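Local coordinates for carboxyvinyl-carboxyphosphonate phosphorylmutase (Bacillus anthracis, PDB 4IQD), which is a TIM-barrel protein of the phosphoenolpyruvate phosphomutase family, probably an enzyme, that carries pyruvic acid in several pockets of this model, at residues A[31-36]-A[239-244]; A[218-223]-A[243-248]; A[138-143]-A[166-171]; A[93-98]-A[122-127]. All blocks are in the same frame, centred on the assembly; numbering follows the deposited sequence.

Interactions 1 and 4 are buried strand pairs of the barrel wall. Interaction 1 joins the first and last strands through parallel backbone bonds and apolar or amide–phenol side-chain contacts; interaction 4 pairs consecutive strands and adds a group of acids, an amide and water. Interaction 2 shares Pro243 and Val244 with interaction 1, touches it at Met218 and replaces sheet bonding with a salt bridge between a loop and a helix start; both reach the second subunit. Interaction 3, its centre about 20 Å from the centre of the chain, is a surface contact between loops made mainly by apolar branches, with no hydrogen bond across it, yet it adjoins interaction 4 through Asp125, whose backbone and carboxylate bond both loops.

Interaction 1: A[31-36]-A[239-244]; sequences LQIPGA and MVIYPV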
loop_
_atom_site.group_PDB
_atom_site.type_symbol
_atom_site.label_atom_id
_atom_site.label_comp_id
_atom_site.label_asym_id
_atom_site.label_seq_id
_atom_site.Cartn_x
_atom_site.Cartn_y
_atom_site.Cartn_z
ATOM N N LEU A 31 -23.764 -2.011 -10.571
ATOM C CA LEU A 31 -22.673 -1.236 -10.000
ATOM C C LEU A 31 -21.412 -2.079 -9.890
ATOM O O LEU A 31 -21.402 -3.105 -9.218
ATOM C CB LEU A 31 -23.064 -0.713 -8.619
ATOM C CG LEU A 31 -21.964 0.022 -7.853
ATOM C CD1 LEU A 31 -21.605 1.330 -8.543
ATOM C CD2 LEU A 31 -22.382 0.263 -6.413
ATOM N N GLN A 32 -20.350 -1.650 -10.561
ATOM C CA GLN A 32 -19.069 -2.322 -10.420
ATOM C C GLN A 32 -18.280 -1.679 -9.286
ATOM O O GLN A 32 -18.096 -0.463 -9.253
ATOM C CB GLN A 32 -18.274 -2.268 -11.722
ATOM C CG GLN A 32 -18.890 -3.044 -12.871
ATOM C CD GLN A 32 -18.005 -3.049 -14.101
ATOM O OE1 GLN A 32 -17.767 -2.008 -14.713
ATOM N NE2 GLN A 32 -17.502 -4.222 -14.465
ATOM N N ILE A 33 -17.828 -2.505 -8.350
ATOM C CA ILE A 33 -17.116 -2.022 -7.176
ATOM C C ILE A 33 -15.741 -2.670 -7.076
ATOM O O ILE A 33 -15.609 -3.797 -6.604
ATOM C CB ILE A 33 -17.899 -2.320 -5.887
ATOM C CG1 ILE A 33 -19.334 -1.803 -5.995
ATOM C CG2 ILE A 33 -17.203 -1.702 -4.691
ATOM C CD1 ILE A 33 -20.131 -1.995 -4.732
ATOM N N PRO A 34 -14.706 -1.956 -7.529
ATOM C CA PRO A 34 -13.334 -2.462 -7.522
ATOM C C PRO A 34 -12.727 -2.460 -6.133
ATOM O O PRO A 34 -12.973 -1.544 -5.354
ATOM C CB PRO A 34 -12.578 -1.448 -8.386
ATOM C CG PRO A 34 -13.606 -0.608 -9.029
ATOM C CD PRO A 34 -14.797 -0.630 -8.153
ATOM N N GLY A 35 -11.931 -3.477 -5.831
ATOM C CA GLY A 35 -11.141 -3.469 -4.621
ATOM C C GLY A 35 -9.965 -2.519 -4.763
ATOM O O GLY A 35 -9.277 -2.517 -5.781
ATOM N N ALA A 36 -9.746 -1.693 -3.746
ATOM C CA ALA A 36 -8.573 -0.833 -3.701
ATOM C C ALA A 36 -7.868 -1.038 -2.373
ATOM O O ALA A 36 -8.363 -0.605 -1.336
ATOM C CB ALA A 36 -8.969 0.623 -3.873
HETATM N N MSE A 239 -24.932 -5.335 -7.972
HETATM C CA MSE A 239 -23.586 -4.840 -7.730
HETATM C C MSE A 239 -22.609 -6.001 -7.797
HETATM O O MSE A 239 -22.974 -7.146 -7.527
HETATM C CB MSE A 239 -23.496 -4.133 -6.377
HETATM C CG MSE A 239 -23.243 -5.053 -5.200
HETATM SE SE MSE A 239 -23.573 -4.195 -3.482
HETATM C CE MSE A 239 -25.514 -4.358 -3.454
ATOM N N VAL A 240 -21.370 -5.710 -8.173
ATOM C CA VAL A 240 -20.354 -6.743 -8.298
ATOM C C VAL A 240 -18.990 -6.224 -7.871
ATOM O O VAL A 240 -18.584 -5.125 -8.247
ATOM C CB VAL A 240 -20.289 -7.307 -9.735
ATOM C CG1 VAL A 240 -20.275 -6.185 -10.752
ATOM C CG2 VAL A 240 -19.084 -8.216 -9.907
ATOM N N ILE A 241 -18.289 -7.020 -7.072
ATOM C CA ILE A 241 -16.984 -6.632 -6.563
ATOM C C ILE A 241 -15.836 -7.364 -7.256
ATOM O O ILE A 241 -15.968 -8.516 -7.668
ATOM C CB ILE A 241 -16.881 -6.862 -5.044
ATOM C CG1 ILE A 241 -17.113 -8.334 -4.715
ATOM C CG2 ILE A 241 -17.885 -5.993 -4.302
ATOM C CD1 ILE A 241 -16.975 -8.652 -3.250
ATOM N N TYR A 242 -14.713 -6.665 -7.381
ATOM C CA TYR A 242 -13.474 -7.233 -7.893
ATOM C C TYR A 242 -12.423 -6.982 -6.816
ATOM O O TYR A 242 -11.595 -6.082 -6.940
ATOM C CB TYR A 242 -13.091 -6.567 -9.220
ATOM C CG TYR A 242 -14.208 -6.577 -10.248
ATOM C CD1 TYR A 242 -14.287 -7.575 -11.211
ATOM C CD2 TYR A 242 -15.190 -5.592 -10.248
ATOM C CE1 TYR A 242 -15.308 -7.593 -12.145
ATOM C CE2 TYR A 242 -16.216 -5.603 -11.178
ATOM C CZ TYR A 242 -16.268 -6.605 -12.122
ATOM O OH TYR A 242 -17.285 -6.617 -13.048
ATOM N N PRO A 243 -12.468 -7.790 -5.744
ATOM C CA PRO A 243 -11.870 -7.503 -4.434
ATOM C C PRO A 243 -10.352 -7.444 -4.389
ATOM O O PRO A 243 -9.800 -6.561 -3.732
ATOM C CB PRO A 243 -12.345 -8.679 -3.567
ATOM C CG PRO A 243 -13.466 -9.297 -4.311
ATOM C CD PRO A 243 -13.151 -9.092 -5.748
ATOM N N VAL A 244 -9.684 -8.378 -5.051
ATOM C CA VAL A 244 -8.257 -8.568 -4.822
ATOM C C VAL A 244 -7.427 -8.272 -6.071
ATOM O O VAL A 244 -6.196 -8.307 -6.043
ATOM C CB VAL A 244 -7.991 -10.001 -4.332
ATOM C CG1 VAL A 244 -6.612 -10.118 -3.711
ATOM C CG2 VAL A 244 -9.042 -10.399 -3.316
HETATM O O HOH W 1 -9.394 -4.799 -6.994
#
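Gln32 and Tyr242 meet on the outer face of a parallel strand pair, 31-34 with 239-242, the first and last strands of the TIM barrel. With CG beside the backbone N (chi1 -66°) and the chain extended beyond it, the glutamine stands off the sheet and carries its amide up to the phenol. Its CB lies 4.0 Å from Tyr242 CE2, and its CG runs alongside Val240 CG1, also at 4.0 Å. Gln32 CD is 3.8 Å from Tyr242 OH, and NE2 donates to that OH over 2.8 Å, a bond close to the amide plane although amide and ring stand 80° apart. Below this pair the backbones are bonded in parallel fashion: Val240 N gives to Leu31 O, Ile33 N to Val240 O at 2.7 Å, and Tyr242 N to Ile33 O. Gly35 N continues the series to Tyr242 O at 2.9 Å, and a water donates to both Gly35 O and Tyr242 O. On the inner face Ile33 CB rests against Ile241 CG2 at 4.0 Å, and Leu31 CB faces Met239 CB. Strand 239-242 is flanked on its other side by strand 215-217. Helix 14-26 covers Leu31, Ile33 and Met239, Tyr54 of strand 53-55 touches Ile33 and Ile241, and Phe258 and Gly265 of the second subunit pack over Pro34, Gln32 and Tyr242.

Interaction 2: A[218-223]-A[243-248]; sequences MTEFGK and PVTSLR. With PYR (pyruvic acid), chain C.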
loop_
_atom_site.group_PDB
_atom_site.type_symbol
_atom_site.label_atom_id
_atom_site.label_comp_id
_atom_site.label_asym_id
_atom_site.label_seq_id
_atom_site.Cartn_x
_atom_site.Cartn_y
_atom_site.Cartn_z
HETATM N N MSE A 218 -16.699 -11.176 -7.843
HETATM C CA MSE A 218 -15.815 -11.536 -8.943
HETATM C C MSE A 218 -14.334 -11.590 -8.625
HETATM O O MSE A 218 -13.539 -10.836 -9.179
HETATM C CB MSE A 218 -16.073 -10.707 -10.191
HETATM C CG MSE A 218 -17.074 -11.363 -11.104
HETATM SE SE MSE A 218 -16.401 -12.861 -12.178
HETATM C CE MSE A 218 -15.949 -14.202 -10.858
ATOM N N THR A 219 -13.972 -12.512 -7.745
ATOM C CA THR A 219 -12.578 -12.730 -7.413
ATOM C C THR A 219 -12.013 -13.805 -8.340
ATOM O O THR A 219 -12.711 -14.744 -8.717
ATOM C CB THR A 219 -12.410 -13.109 -5.931
ATOM O OG1 THR A 219 -11.019 -13.210 -5.609
ATOM C CG2 THR A 219 -13.112 -14.419 -5.621
ATOM N N GLU A 220 -10.753 -13.650 -8.729
ATOM C CA GLU A 220 -10.146 -14.525 -9.723
ATOM C C GLU A 220 -9.759 -15.869 -9.120
ATOM O O GLU A 220 -9.461 -15.958 -7.931
ATOM C CB GLU A 220 -8.919 -13.856 -10.348
ATOM C CG GLU A 220 -9.192 -12.492 -10.970
ATOM C CD GLU A 220 -9.291 -11.382 -9.943
ATOM O OE1 GLU A 220 -8.810 -11.578 -8.809
ATOM O OE2 GLU A 220 -9.855 -10.316 -10.265
ATOM N N PHE A 221 -9.770 -16.908 -9.953
ATOM C CA PHE A 221 -9.391 -18.260 -9.544
ATOM C C PHE A 221 -10.238 -18.784 -8.391
ATOM O O PHE A 221 -9.737 -19.488 -7.520
ATOM C CB PHE A 221 -7.910 -18.321 -9.163
ATOM C CG PHE A 221 -7.029 -17.487 -10.038
ATOM C CD1 PHE A 221 -6.826 -17.831 -11.361
ATOM C CD2 PHE A 221 -6.399 -16.360 -9.535
ATOM C CE1 PHE A 221 -6.015 -17.066 -12.173
ATOM C CE2 PHE A 221 -5.585 -15.591 -10.342
ATOM C CZ PHE A 221 -5.393 -15.945 -11.663
ATOM N N GLY A 222 -11.520 -18.436 -8.392
ATOM C CA GLY A 222 -12.419 -18.851 -7.333
ATOM C C GLY A 222 -13.553 -19.721 -7.833
ATOM O O GLY A 222 -13.505 -20.223 -8.954
ATOM N N LYS A 223 -14.582 -19.877 -7.003
ATOM C CA LYS A 223 -15.707 -20.765 -7.295
ATOM C C LYS A 223 -16.728 -20.114 -8.215
ATOM O O LYS A 223 -17.855 -20.594 -8.340
ATOM C CB LYS A 223 -16.415 -21.169 -6.000
ATOM C CG LYS A 223 -15.496 -21.415 -4.822
ATOM C CD LYS A 223 -15.474 -22.878 -4.427
ATOM C CE LYS A 223 -14.662 -23.081 -3.159
ATOM N NZ LYS A 223 -14.567 -24.512 -2.765
ATOM N N PRO A 243 -12.468 -7.790 -5.744
ATOM C CA PRO A 243 -11.870 -7.503 -4.434
ATOM C C PRO A 243 -10.352 -7.444 -4.389
ATOM O O PRO A 243 -9.800 -6.561 -3.732
ATOM C CB PRO A 243 -12.345 -8.679 -3.567
ATOM C CG PRO A 243 -13.466 -9.297 -4.311
ATOM C CD PRO A 243 -13.151 -9.092 -5.748
ATOM N N VAL A 244 -9.684 -8.378 -5.051
ATOM C CA VAL A 244 -8.257 -8.568 -4.822
ATOM C C VAL A 244 -7.427 -8.272 -6.071
ATOM O O VAL A 244 -6.196 -8.307 -6.043
ATOM C CB VAL A 244 -7.991 -10.001 -4.332
ATOM C CG1 VAL A 244 -6.612 -10.118 -3.711
ATOM C CG2 VAL A 244 -9.042 -10.399 -3.316
ATOM N N THR A 245 -8.120 -7.956 -7.156
ATOM C CA THR A 245 -7.496 -7.752 -8.452
ATOM C C THR A 245 -6.352 -6.742 -8.406
ATOM O O THR A 245 -5.299 -6.970 -8.992
ATOM C CB THR A 245 -8.530 -7.269 -9.479
ATOM O OG1 THR A 245 -9.748 -8.003 -9.312
ATOM C CG2 THR A 245 -8.010 -7.463 -10.884
ATOM N N SER A 246 -6.561 -5.639 -7.693
ATOM C CA SER A 246 -5.562 -4.574 -7.614
ATOM C C SER A 246 -4.225 -5.076 -7.078
ATOM O O SER A 246 -3.170 -4.687 -7.569
ATOM C CB SER A 246 -6.072 -3.418 -6.749
ATOM O OG SER A 246 -6.201 -3.810 -5.395
ATOM N N LEU A 247 -4.272 -5.950 -6.080
ATOM C CA LEU A 247 -3.057 -6.477 -5.472
ATOM C C LEU A 247 -2.446 -7.596 -6.310
ATOM O O LEU A 247 -1.225 -7.754 -6.349
ATOM C CB LEU A 247 -3.333 -6.958 -4.045
ATOM C CG LEU A 247 -2.160 -7.607 -3.306
ATOM C CD1 LEU A 247 -2.009 -7.026 -1.912
ATOM C CD2 LEU A 247 -2.346 -9.115 -3.240
ATOM N N ARG A 248 -3.297 -8.365 -6.981
ATOM C CA ARG A 248 -2.833 -9.461 -7.822
ATOM C C ARG A 248 -1.960 -8.962 -8.961
ATOM O O ARG A 248 -0.906 -9.530 -9.235
ATOM C CB ARG A 248 -4.009 -10.245 -8.395
ATOM C CG ARG A 248 -4.850 -10.964 -7.364
ATOM C CD ARG A 248 -5.398 -12.245 -7.955
ATOM N NE ARG A 248 -6.613 -12.704 -7.294
ATOM C CZ ARG A 248 -6.630 -13.490 -6.224
ATOM N NH1 ARG A 248 -5.490 -13.893 -5.680
ATOM N NH2 ARG A 248 -7.789 -13.865 -5.696
HETATM C C PYR C . -12.441 -11.135 -0.240
HETATM O O PYR C . -11.447 -10.438 -0.728
HETATM O OXT PYR C . -13.246 -10.580 0.635
HETATM C CA PYR C . -12.619 -12.458 -0.649
HETATM O O3 PYR C . -13.544 -13.208 -0.104
HETATM C CB PYR C . -11.751 -13.029 -1.731
HETATM O O HOH W 2 -10.521 -10.269 -6.964
#
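Glu220 OE1 accepts two bonds, one from Arg248 NE at 2.9 Å and one from a water at 2.8 Å. The arginine bond is a salt bridge on the anti side of the carboxylate; it lies in the guanidinium plane and is fairly straight at the hydrogen, 162°. Because the two flat groups are turned 83° apart, the pair meets through this one N-H and not as a two-pronged fork. The bend of Glu220 at chi2 (78°) brings its other oxygen to helix 245-264, where Thr245 OG1 donates to OE2 from the syn side over 2.5 Å. Both carboxylate oxygens are thus held, and Gln267 of the second subunit gives OE2 a further bond. In the TIM barrel these segments follow the seventh and eighth strands, 215-217 and 239-242, so the contact ties a loop at the C-terminal rim to the first turn of the last barrel helix. Arg248 reaches the loop again through NH2, a long 3.3 Å bond to Thr219 OG1 near the guanidinium plane. Val244 CB lies over one face of that guanidinium and Phe221 CD2 over the opposite one, both offset toward the rim. The water held by Glu220 accepts from Val244 N. On the pocket side, Pro243 CB and Val244 CG2 each approach pyruvic acid O to 3.5 Å.

Interaction 3: A[138-143]-A[166-171]; sequences KKLVTT and TDARGV
Leu140 reaches across to Val171 and Ala168 where two loops of the TIM barrel meet, each following a strand, 120-124 and 161-166, and leading into the next helix. The close-packed part is the end of this leucine. With CG beside the backbone N (chi1 -51°), its isobutyl fork is directed at the 166-171 loop and its two methyls are divided between different partners. CD1 enters the bend of that loop, 3.6 Å from Val171 CG1 and 3.7 Å from Ala168 CA, with Ala168 CB at 3.9 Å. CD2 lies across the stem of Asp167 and meets its CB, also at 3.9 Å. The Leu140 and Val171 side chains run antiparallel, alongside one another, and Val171 CG1 therefore flanks Leu140 CG as well as the methyl. Toward Lys138 the contact thins: Val171 CG2 comes within 4.0 Å of the Lys138 carbonyl O and 4.3 Å of its CD, while the lysine itself is exposed. No hydrogen bond crosses between the two segments. Several polar groups have partners outside the pair: Asp167 OD2 forms a salt bridge with Arg165 NE, and Arg169, which touches a pyruvic acid, pairs with Glu202. Asp125 binds both loops, taking bonds from Thr166 OG1 and Asp167 N at its carboxylate, while its backbone bonds that of Val141. Beneath the leucine the chain forms an ST turn, Thr166 OG1 accepting from Ala168 N at 3.3 Å.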
loop_
_atom_site.group_PDB
_atom_site.type_symbol
_atom_site.label_atom_id
_atom_site.label_comp_id
_atom_site.label_asym_id
_atom_site.label_seq_id
_atom_site.Cartn_x
_atom_site.Cartn_y
_atom_site.Cartn_z
ATOM N N LYS A 138 -14.914 -24.404 8.291
ATOM C CA LYS A 138 -15.933 -23.917 7.377
ATOM C C LYS A 138 -17.240 -23.698 8.120
ATOM O O LYS A 138 -18.253 -23.350 7.520
ATOM C CB LYS A 138 -16.146 -24.926 6.252
ATOM C CG LYS A 138 -16.372 -26.343 6.755
ATOM C CD LYS A 138 -16.727 -27.298 5.630
ATOM C CE LYS A 138 -16.982 -28.698 6.168
ATOM N NZ LYS A 138 -17.465 -29.632 5.112
ATOM N N LYS A 139 -17.216 -23.905 9.430
ATOM C CA LYS A 139 -18.429 -23.794 10.223
ATOM C C LYS A 139 -18.886 -22.346 10.324
ATOM O O LYS A 139 -18.088 -21.421 10.189
ATOM C CB LYS A 139 -18.223 -24.375 11.618
ATOM C CG LYS A 139 -17.494 -23.455 12.565
ATOM C CD LYS A 139 -18.001 -23.637 13.983
ATOM C CE LYS A 139 -17.763 -25.053 14.481
ATOM N NZ LYS A 139 -18.230 -25.233 15.887
ATOM N N LEU A 140 -20.179 -22.162 10.560
ATOM C CA LEU A 140 -20.765 -20.832 10.645
ATOM C C LEU A 140 -21.380 -20.623 12.015
ATOM O O LEU A 140 -21.624 -21.582 12.745
ATOM C CB LEU A 140 -21.856 -20.672 9.593
ATOM C CG LEU A 140 -21.487 -21.052 8.163
ATOM C CD1 LEU A 140 -22.722 -21.012 7.294
ATOM C CD2 LEU A 140 -20.415 -20.121 7.618
ATOM N N VAL A 141 -21.634 -19.368 12.359
ATOM C CA VAL A 141 -22.340 -19.056 13.589
ATOM C C VAL A 141 -23.820 -19.279 13.353
ATOM O O VAL A 141 -24.255 -19.435 12.212
ATOM C CB VAL A 141 -22.134 -17.596 14.013
ATOM C CG1 VAL A 141 -20.657 -17.298 14.195
ATOM C CG2 VAL A 141 -22.760 -16.650 12.994
ATOM N N THR A 142 -24.594 -19.296 14.430
ATOM C CA THR A 142 -26.030 -19.455 14.302
ATOM C C THR A 142 -26.598 -18.245 13.589
ATOM O O THR A 142 -25.975 -17.184 13.548
ATOM C CB THR A 142 -26.712 -19.586 15.664
ATOM O OG1 THR A 142 -26.426 -18.426 16.453
ATOM C CG2 THR A 142 -26.214 -20.819 16.386
ATOM N N THR A 143 -27.781 -18.415 13.016
ATOM C CA THR A 143 -28.453 -17.326 12.334
ATOM C C THR A 143 -28.669 -16.157 13.288
ATOM O O THR A 143 -28.433 -15.007 12.926
ATOM C CB THR A 143 -29.798 -17.782 11.754
ATOM O OG1 THR A 143 -29.585 -18.909 10.894
ATOM C CG2 THR A 143 -30.441 -16.663 10.959
ATOM N N THR A 166 -23.131 -14.542 3.505
ATOM C CA THR A 166 -23.393 -15.863 4.057
ATOM C C THR A 166 -22.667 -16.944 3.259
ATOM O O THR A 166 -22.690 -16.946 2.029
ATOM C CB THR A 166 -24.910 -16.159 4.163
ATOM O OG1 THR A 166 -25.107 -17.483 4.668
ATOM C CG2 THR A 166 -25.593 -16.023 2.811
ATOM N N ASP A 167 -21.997 -17.847 3.966
ATOM C CA ASP A 167 -21.302 -18.956 3.322
ATOM C C ASP A 167 -22.097 -20.246 3.459
ATOM O O ASP A 167 -21.538 -21.337 3.370
ATOM C CB ASP A 167 -19.906 -19.142 3.920
ATOM C CG ASP A 167 -18.919 -18.099 3.436
ATOM O OD1 ASP A 167 -18.160 -18.393 2.492
ATOM O OD2 ASP A 167 -18.902 -16.986 4.000
ATOM N N ALA A 168 -23.405 -20.107 3.660
ATOM C CA ALA A 168 -24.276 -21.239 3.985
ATOM C C ALA A 168 -24.599 -22.169 2.816
ATOM O O ALA A 168 -24.984 -23.313 3.033
ATOM C CB ALA A 168 -25.562 -20.748 4.636
ATOM N N ARG A 169 -24.448 -21.686 1.588
ATOM C CA ARG A 169 -24.718 -22.515 0.417
ATOM C C ARG A 169 -23.858 -23.775 0.388
ATOM O O ARG A 169 -24.376 -24.892 0.304
ATOM C CB ARG A 169 -24.503 -21.724 -0.871
ATOM C CG ARG A 169 -24.647 -22.560 -2.132
ATOM C CD ARG A 169 -26.021 -23.187 -2.195
ATOM N NE ARG A 169 -26.181 -24.115 -3.311
ATOM C CZ ARG A 169 -25.873 -25.406 -3.261
ATOM N NH1 ARG A 169 -25.368 -25.931 -2.155
ATOM N NH2 ARG A 169 -26.063 -26.170 -4.325
ATOM N N GLY A 170 -22.547 -23.592 0.474
ATOM C CA GLY A 170 -21.616 -24.690 0.304
ATOM C C GLY A 170 -21.427 -25.573 1.521
ATOM O O GLY A 170 -20.678 -26.548 1.470
ATOM N N VAL A 171 -22.102 -25.244 2.615
ATOM C CA VAL A 171 -21.951 -26.021 3.840
ATOM C C VAL A 171 -23.284 -26.558 4.374
ATOM O O VAL A 171 -23.332 -27.627 4.985
ATOM C CB VAL A 171 -21.200 -25.216 4.926
ATOM C CG1 VAL A 171 -22.015 -24.016 5.362
ATOM C CG2 VAL A 171 -20.858 -26.103 6.112
#

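Interaction 4: A[93-98]-A[122-127]; sequences LVDIDT and QIEDQQ
The beta-alpha-beta unit of strand 92-95, helix 103-115 and strand 120-124 brings Asp95 and Gln122 side by side on neighbouring parallel strands of the barrel. Gln122 is gripped through its backbone on both sides of the residue: its N gives to Val94 O at 2.8 Å, and its O receives Ile96 N at 2.9 Å. Beyond the strand end the chain turns, and Asp97 O takes the next bond, from Glu124 N at 2.8 Å. An Asx turn shapes this bend: Asp95 OD1 accepts from Asp97 N at 3.0 Å, the N-H coming from above the carboxylate plane. Asp95 and Gln122 share a sheet face, and with CG opposite the backbone N in both (chi1 176° and 167°) carboxylate and amide stack, their planes 28° apart; Gln122 NE2 is 3.2 Å from Asp95 OD1, but at an angle too poor for a hydrogen bond. Instead NE2 donates to a water at 2.6 Å, which lies close to Asp95 OD1 and Glu124 OE2 as well. A second water sits between Asp95 OD2 and Glu124 OE2. The acids' nearest oxygens, Asp95 OD1 and Glu124 OE2, are 4.4 Å apart, and the waters probably ease the repulsion. Tyr54 OH bonds Gln122 OE1, fixing the amide from its other end. Away from this polar patch Ile96 CG1 meets Ile123 CB; Thr98 CG2 packs on Glu124 CG at 3.7 Å, near Gln126 O. Asp95 touches pyruvic acid, and such a gathering of polar side chains at the C-terminal strand ends, around a ligand pocket, is typical of the TIM barrel.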
loop_
_atom_site.group_PDB
_atom_site.type_symbol
_atom_site.label_atom_id
_atom_site.label_comp_id
_atom_site.label_asym_id
_atom_site.label_seq_id
_atom_site.Cartn_x
_atom_site.Cartn_y
_atom_site.Cartn_z
ATOM N N LEU A 93 -17.244 0.323 0.381
ATOM C CA LEU A 93 -17.729 -0.837 1.113
ATOM C C LEU A 93 -16.549 -1.572 1.729
ATOM O O LEU A 93 -15.629 -1.997 1.029
ATOM C CB LEU A 93 -18.502 -1.769 0.179
ATOM C CG LEU A 93 -18.840 -3.182 0.653
ATOM C CD1 LEU A 93 -19.792 -3.172 1.843
ATOM C CD2 LEU A 93 -19.432 -3.968 -0.500
ATOM N N VAL A 94 -16.583 -1.716 3.045
ATOM C CA VAL A 94 -15.481 -2.326 3.764
ATOM C C VAL A 94 -15.850 -3.690 4.321
ATOM O O VAL A 94 -16.819 -3.832 5.060
ATOM C CB VAL A 94 -15.015 -1.428 4.914
ATOM C CG1 VAL A 94 -13.964 -2.138 5.745
ATOM C CG2 VAL A 94 -14.486 -0.117 4.366
ATOM N N ASP A 95 -15.063 -4.691 3.950
ATOM C CA ASP A 95 -15.187 -6.021 4.516
ATOM C C ASP A 95 -14.720 -5.988 5.963
ATOM O O ASP A 95 -13.525 -5.868 6.235
ATOM C CB ASP A 95 -14.340 -7.006 3.709
ATOM C CG ASP A 95 -14.330 -8.405 4.304
ATOM O OD1 ASP A 95 -15.217 -8.723 5.124
ATOM O OD2 ASP A 95 -13.436 -9.198 3.938
ATOM N N ILE A 96 -15.659 -6.098 6.896
ATOM C CA ILE A 96 -15.303 -6.101 8.309
ATOM C C ILE A 96 -15.336 -7.497 8.931
ATOM O O ILE A 96 -15.454 -7.634 10.147
ATOM C CB ILE A 96 -16.193 -5.140 9.126
ATOM C CG1 ILE A 96 -17.646 -5.615 9.134
ATOM C CG2 ILE A 96 -16.091 -3.727 8.568
ATOM C CD1 ILE A 96 -18.482 -4.977 10.219
ATOM N N ASP A 97 -15.207 -8.524 8.096
ATOM C CA ASP A 97 -15.261 -9.913 8.554
ATOM C C ASP A 97 -16.510 -10.186 9.390
ATOM O O ASP A 97 -17.629 -10.107 8.888
ATOM C CB ASP A 97 -14.001 -10.286 9.343
ATOM C CG ASP A 97 -12.743 -10.236 8.497
ATOM O OD1 ASP A 97 -12.844 -10.412 7.266
ATOM O OD2 ASP A 97 -11.649 -10.025 9.066
ATOM N N THR A 98 -16.316 -10.489 10.669
ATOM C CA THR A 98 -17.433 -10.772 11.562
ATOM C C THR A 98 -17.638 -9.677 12.611
ATOM O O THR A 98 -18.414 -9.847 13.550
ATOM C CB THR A 98 -17.252 -12.124 12.270
ATOM O OG1 THR A 98 -16.196 -12.024 13.231
ATOM C CG2 THR A 98 -16.910 -13.209 11.262
ATOM N N GLN A 122 -19.413 -4.890 5.116
ATOM C CA GLN A 122 -19.783 -6.271 4.847
ATOM C C GLN A 122 -19.432 -7.150 6.030
ATOM O O GLN A 122 -18.268 -7.267 6.403
ATOM C CB GLN A 122 -19.066 -6.790 3.607
ATOM C CG GLN A 122 -19.148 -8.296 3.450
ATOM C CD GLN A 122 -18.070 -8.846 2.542
ATOM O OE1 GLN A 122 -17.867 -8.358 1.431
ATOM N NE2 GLN A 122 -17.365 -9.867 3.013
ATOM N N ILE A 123 -20.449 -7.774 6.609
ATOM C CA ILE A 123 -20.263 -8.645 7.757
ATOM C C ILE A 123 -20.743 -10.049 7.395
ATOM O O ILE A 123 -21.695 -10.205 6.633
ATOM C CB ILE A 123 -21.010 -8.099 8.994
ATOM C CG1 ILE A 123 -20.651 -8.887 10.252
ATOM C CG2 ILE A 123 -22.513 -8.100 8.774
ATOM C CD1 ILE A 123 -21.397 -8.414 11.474
ATOM N N GLU A 124 -20.069 -11.066 7.925
ATOM C CA GLU A 124 -20.328 -12.444 7.520
ATOM C C GLU A 124 -20.709 -13.360 8.679
ATOM O O GLU A 124 -20.430 -13.062 9.840
ATOM C CB GLU A 124 -19.113 -13.014 6.787
ATOM C CG GLU A 124 -17.877 -13.180 7.652
ATOM C CD GLU A 124 -16.622 -13.412 6.831
ATOM O OE1 GLU A 124 -15.707 -14.111 7.316
ATOM O OE2 GLU A 124 -16.545 -12.892 5.698
ATOM N N ASP A 125 -21.345 -14.482 8.345
ATOM C CA ASP A 125 -21.779 -15.454 9.347
ATOM C C ASP A 125 -20.761 -16.566 9.588
ATOM O O ASP A 125 -21.054 -17.542 10.271
ATOM C CB ASP A 125 -23.149 -16.049 8.997
ATOM C CG ASP A 125 -23.186 -16.706 7.623
ATOM O OD1 ASP A 125 -22.140 -16.776 6.947
ATOM O OD2 ASP A 125 -24.279 -17.164 7.225
ATOM N N GLN A 126 -19.569 -16.415 9.024
ATOM C CA GLN A 126 -18.485 -17.341 9.306
ATOM C C GLN A 126 -18.169 -17.280 10.786
ATOM O O GLN A 126 -18.367 -16.249 11.426
ATOM C CB GLN A 126 -17.243 -16.986 8.490
ATOM C CG GLN A 126 -17.191 -17.629 7.116
ATOM C CD GLN A 126 -16.396 -18.920 7.110
ATOM O OE1 GLN A 126 -15.755 -19.272 8.101
ATOM N NE2 GLN A 126 -16.428 -19.631 5.989
ATOM N N GLN A 127 -17.694 -18.388 11.338
ATOM C CA GLN A 127 -17.376 -18.434 12.754
ATOM C C GLN A 127 -15.879 -18.249 12.936
ATOM O O GLN A 127 -15.081 -19.029 12.422
ATOM C CB GLN A 127 -17.851 -19.752 13.367
ATOM C CG GLN A 127 -18.063 -19.699 14.869
ATOM C CD GLN A 127 -16.855 -20.173 15.641
ATOM O OE1 GLN A 127 -16.644 -21.375 15.804
ATOM N NE2 GLN A 127 -16.050 -19.232 16.122
HETATM O O HOH W 3 -17.427 -10.154 5.630
HETATM O O HOH W 4 -14.784 -11.529 4.668
#